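Local coordinates for hypothetical protein PH1952 (Pyrococcus horikoshii, PDB 1ZJJ) that probably acts as a magnesium-dependent phosphatase of the haloacid dehalogenase superfamily, although its natural substrate is not established, at residues L108-R112 / E133-Y137; I185-N189 / L212-I216. One frame throughout, in Å; residues are numbered along the deposited sequence.

Interaction 1 (L108-R112 / E133-Y137)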
# COMPACT_ATOMS: atom_id res chain seq x y z
N LEU B 108 -5.19 7.89 -18.63
CA LEU B 108 -4.12 6.89 -18.59
C LEU B 108 -3.36 6.89 -19.90
O LEU B 108 -2.14 6.77 -19.91
CB LEU B 108 -4.70 5.49 -18.35
CG LEU B 108 -4.32 4.79 -17.05
CD1 LEU B 108 -4.88 3.37 -17.08
CD2 LEU B 108 -2.81 4.75 -16.89
N ASP B 109 -4.09 7.02 -21.00
CA ASP B 109 -3.46 7.01 -22.31
C ASP B 109 -2.53 8.20 -22.50
O ASP B 109 -1.41 8.05 -23.01
CB ASP B 109 -4.51 7.00 -23.42
CG ASP B 109 -4.12 6.10 -24.57
OD1 ASP B 109 -4.03 4.87 -24.34
OD2 ASP B 109 -3.89 6.61 -25.68
N GLU B 110 -2.99 9.38 -22.12
CA GLU B 110 -2.17 10.58 -22.23
C GLU B 110 -0.96 10.40 -21.33
O GLU B 110 0.15 10.80 -21.68
CB GLU B 110 -2.99 11.81 -21.83
CG GLU B 110 -4.23 12.01 -22.70
CD GLU B 110 -5.08 13.18 -22.26
OE1 GLU B 110 -5.35 13.32 -21.05
OE2 GLU B 110 -5.50 13.96 -23.14
N ALA B 111 -1.17 9.77 -20.17
CA ALA B 111 -0.09 9.51 -19.22
C ALA B 111 0.97 8.62 -19.87
O ALA B 111 2.17 8.85 -19.70
CB ALA B 111 -0.64 8.84 -17.96
N ARG B 112 0.52 7.60 -20.60
CA ARG B 112 1.45 6.69 -21.27
C ARG B 112 2.32 7.44 -22.28
O ARG B 112 3.43 7.01 -22.58
CB ARG B 112 0.68 5.60 -22.02
CG ARG B 112 -0.10 4.66 -21.13
CD ARG B 112 -1.01 3.78 -21.95
NE ARG B 112 -1.90 3.01 -21.09
CZ ARG B 112 -3.07 2.52 -21.48
NH1 ARG B 112 -3.49 2.70 -22.72
NH2 ARG B 112 -3.82 1.86 -20.61
N GLU B 133 0.21 -0.05 -13.21
CA GLU B 133 0.44 1.08 -14.11
C GLU B 133 -0.10 2.38 -13.52
O GLU B 133 0.56 3.42 -13.58
CB GLU B 133 -0.21 0.79 -15.47
CG GLU B 133 -0.10 1.94 -16.46
CD GLU B 133 -0.60 1.58 -17.85
OE1 GLU B 133 -1.66 0.93 -17.97
OE2 GLU B 133 0.07 1.96 -18.83
N LYS B 134 -1.29 2.33 -12.94
CA LYS B 134 -1.86 3.52 -12.33
C LYS B 134 -0.99 4.00 -11.17
O LYS B 134 -0.71 5.19 -11.05
CB LYS B 134 -3.29 3.25 -11.85
CG LYS B 134 -4.29 3.03 -12.97
CD LYS B 134 -5.71 2.97 -12.42
CE LYS B 134 -6.71 2.66 -13.52
NZ LYS B 134 -8.10 2.66 -12.99
N LEU B 135 -0.56 3.07 -10.32
CA LEU B 135 0.31 3.43 -9.20
C LEU B 135 1.60 4.07 -9.69
O LEU B 135 2.14 4.99 -9.07
CB LEU B 135 0.66 2.19 -8.37
CG LEU B 135 -0.49 1.53 -7.61
CD1 LEU B 135 0.01 0.27 -6.91
CD2 LEU B 135 -1.06 2.52 -6.60
N LYS B 136 2.10 3.56 -10.82
CA LYS B 136 3.33 4.06 -11.41
C LYS B 136 3.23 5.54 -11.79
O LYS B 136 4.01 6.37 -11.32
CB LYS B 136 3.69 3.23 -12.64
CG LYS B 136 4.96 3.68 -13.35
CD LYS B 136 5.18 2.93 -14.66
CE LYS B 136 4.07 3.19 -15.67
NZ LYS B 136 4.35 2.54 -16.98
N TYR B 137 2.26 5.88 -12.64
CA TYR B 137 2.10 7.27 -13.05
C TYR B 137 1.75 8.19 -11.89
O TYR B 137 2.20 9.34 -11.84
CB TYR B 137 1.05 7.38 -14.16
CG TYR B 137 1.58 6.83 -15.46
CD1 TYR B 137 2.74 7.35 -16.03
CD2 TYR B 137 0.97 5.75 -16.09
CE1 TYR B 137 3.30 6.80 -17.18
CE2 TYR B 137 1.51 5.19 -17.26
CZ TYR B 137 2.68 5.72 -17.79
OH TYR B 137 3.24 5.19 -18.93
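Tyr137 and Leu108 bring together two helices of the domain built on the smaller parallel sheet, a region that probably corresponds to the cap of UmpH-like HAD phosphatases. The helical segments 108-112 and 133-137 cross at 60° with their axes 10.9 Å apart, and the example illustrates how a sizeable aromatic ring can fill such a gap. Tyr137 lays one ring face against the methyl of Ala111 in a CH-pi contact, CB lying 4.0 Å from the ring centroid, while CE of Lys136, its own neighbour in sequence, covers the opposite face. The phenol reaches past Ala111 to the backbone of the other helix, where OH stops 3.3 Å from CA of Arg112. Tyr137 also packs on Phe87 of strand 86-89.

Leu108 fills the space beside the ring with its two methyls. CD2 reaches CD2 of Tyr137 at 4.0 Å and also rests on the CG methylene of Glu133, whereas CD1 meets the aliphatic end of Lys134, whose ammonium is paired with Asp127.

Glu133 supplies the polar part of the contact. Its CG stands anti to the backbone N (chi1 176°) and the chain runs on extended, which carries the carboxylate across to Arg112, with the carboxylate and guanidinium planes close to parallel. The bond between them is bent at 143°, and the donor approaches from above the carboxylate plane. Arg112 thereby joins two acids in a salt-bridge network: NE holds Glu133 OE2 at 3.2 Å, and NH1 holds Asp109 OD1 at 2.8 Å.

Interaction 2 (I185-N189 / L212-I216)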
# COMPACT_ATOMS: atom_id res chain seq x y z
N ILE B 185 -8.86 13.64 2.68
CA ILE B 185 -10.07 14.43 2.76
C ILE B 185 -11.17 13.98 3.73
O ILE B 185 -11.64 14.77 4.56
CB ILE B 185 -10.70 14.58 1.35
CG1 ILE B 185 -9.67 15.15 0.38
CG2 ILE B 185 -11.93 15.49 1.41
CD1 ILE B 185 -9.12 16.50 0.79
N GLY B 186 -11.55 12.70 3.64
CA GLY B 186 -12.64 12.18 4.45
C GLY B 186 -12.45 11.99 5.94
O GLY B 186 -11.38 12.25 6.49
N LYS B 187 -13.52 11.53 6.59
CA LYS B 187 -13.52 11.27 8.03
C LYS B 187 -12.32 10.39 8.35
O LYS B 187 -12.01 9.46 7.61
CB LYS B 187 -14.80 10.54 8.42
CG LYS B 187 -16.08 11.29 8.07
CD LYS B 187 -17.31 10.41 8.27
CE LYS B 187 -17.33 9.26 7.27
NZ LYS B 187 -18.50 8.38 7.50
N PRO B 188 -11.67 10.62 9.51
CA PRO B 188 -11.95 11.63 10.53
C PRO B 188 -11.16 12.92 10.33
O PRO B 188 -10.79 13.60 11.30
CB PRO B 188 -11.52 10.92 11.80
CG PRO B 188 -10.25 10.28 11.36
CD PRO B 188 -10.63 9.69 9.99
N ASN B 189 -10.91 13.27 9.08
CA ASN B 189 -10.13 14.46 8.77
C ASN B 189 -10.89 15.77 8.66
O ASN B 189 -12.10 15.80 8.43
CB ASN B 189 -9.32 14.19 7.50
CG ASN B 189 -8.30 13.09 7.70
OD1 ASN B 189 -7.24 13.32 8.27
ND2 ASN B 189 -8.62 11.88 7.25
N LEU B 212 -15.63 3.33 14.77
CA LEU B 212 -14.92 4.11 15.76
C LEU B 212 -13.77 4.92 15.17
O LEU B 212 -13.61 6.10 15.47
CB LEU B 212 -14.40 3.18 16.87
CG LEU B 212 -15.47 2.69 17.85
CD1 LEU B 212 -15.06 1.36 18.47
CD2 LEU B 212 -15.69 3.76 18.92
N ASP B 213 -12.99 4.27 14.31
CA ASP B 213 -11.83 4.90 13.67
C ASP B 213 -12.13 6.05 12.71
O ASP B 213 -11.26 6.88 12.46
CB ASP B 213 -11.02 3.84 12.94
CG ASP B 213 -11.82 3.14 11.87
OD1 ASP B 213 -11.90 3.67 10.75
OD2 ASP B 213 -12.39 2.06 12.16
N THR B 214 -13.34 6.11 12.16
CA THR B 214 -13.67 7.21 11.26
C THR B 214 -14.80 8.08 11.81
O THR B 214 -14.59 9.25 12.13
CB THR B 214 -14.09 6.71 9.85
OG1 THR B 214 -15.14 5.75 9.97
CG2 THR B 214 -12.91 6.09 9.13
N ASP B 215 -15.99 7.49 11.94
CA ASP B 215 -17.14 8.23 12.44
C ASP B 215 -16.97 8.83 13.83
O ASP B 215 -17.08 10.05 14.01
CB ASP B 215 -18.37 7.32 12.43
CG ASP B 215 -18.69 6.81 11.04
OD1 ASP B 215 -18.66 7.61 10.09
OD2 ASP B 215 -18.97 5.60 10.90
N ILE B 216 -16.68 8.00 14.82
CA ILE B 216 -16.53 8.51 16.18
C ILE B 216 -15.28 9.37 16.35
O ILE B 216 -15.30 10.38 17.05
CB ILE B 216 -16.54 7.35 17.20
CG1 ILE B 216 -17.81 6.52 17.02
CG2 ILE B 216 -16.49 7.90 18.62
CD1 ILE B 216 -19.10 7.34 17.07
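Lys187 and Asp215 form a buried salt bridge in the Rossmann-like core of this HAD protein, between the loop leading to helix 190-199 and the first turn of helix 212-221. The charged contact is short: NZ lies 2.7 Å from OD1 of Asp215 and meets it nearly in line with the CG-OD1 bond. A bend at chi3 (-67°) brings the ammonium there, and the same NZ also grips Asp7, a magnesium ligand, and the carbonyl of Leu39. This placement is consistent with the motif III lysine of HAD enzymes. With an alanine at Lys187, the carboxylates of Asp7 and Asp215 would probably be left close to the metal without the cation they share.

Van der Waals contacts accompany the bridge. Behind a cis peptide bond, the Pro188 ring lies against the helix backbone, CB 3.5 Å from Thr214 O and CG 3.7 Å from Asp213 O, while the Thr214 CG2 methyl approaches the Lys187 carbonyl.

Hydrogen bonds within the loop fix its turn. Gly186 O accepts both Asn189 N at 2.8 Å and Asn189 ND2 at 2.9 Å, the two donors arriving from opposite faces of the carbonyl plane.

Taken together, the two contacts separate peripheral packing from active-site architecture. Interaction 1 closes before interaction 2 opens along the chain, and their centres stand 30 Å apart, with nearest atoms about 16 Å from each other. Strand 86-89, touched by interaction 1, and strand 183-184, which runs into the loop of interaction 2, are the two outer strands of the same four-stranded sheet within the chain. Interaction 1 lies away from the metal and borders the second subunit, which packs on Tyr137. Interaction 2, by contrast, sits where that sheet meets the magnesium-binding core: the side chain of Asp215 is about 4 Å from the magnesium ion, and that of Lys187 about 3 Å from the side chain of Asp7.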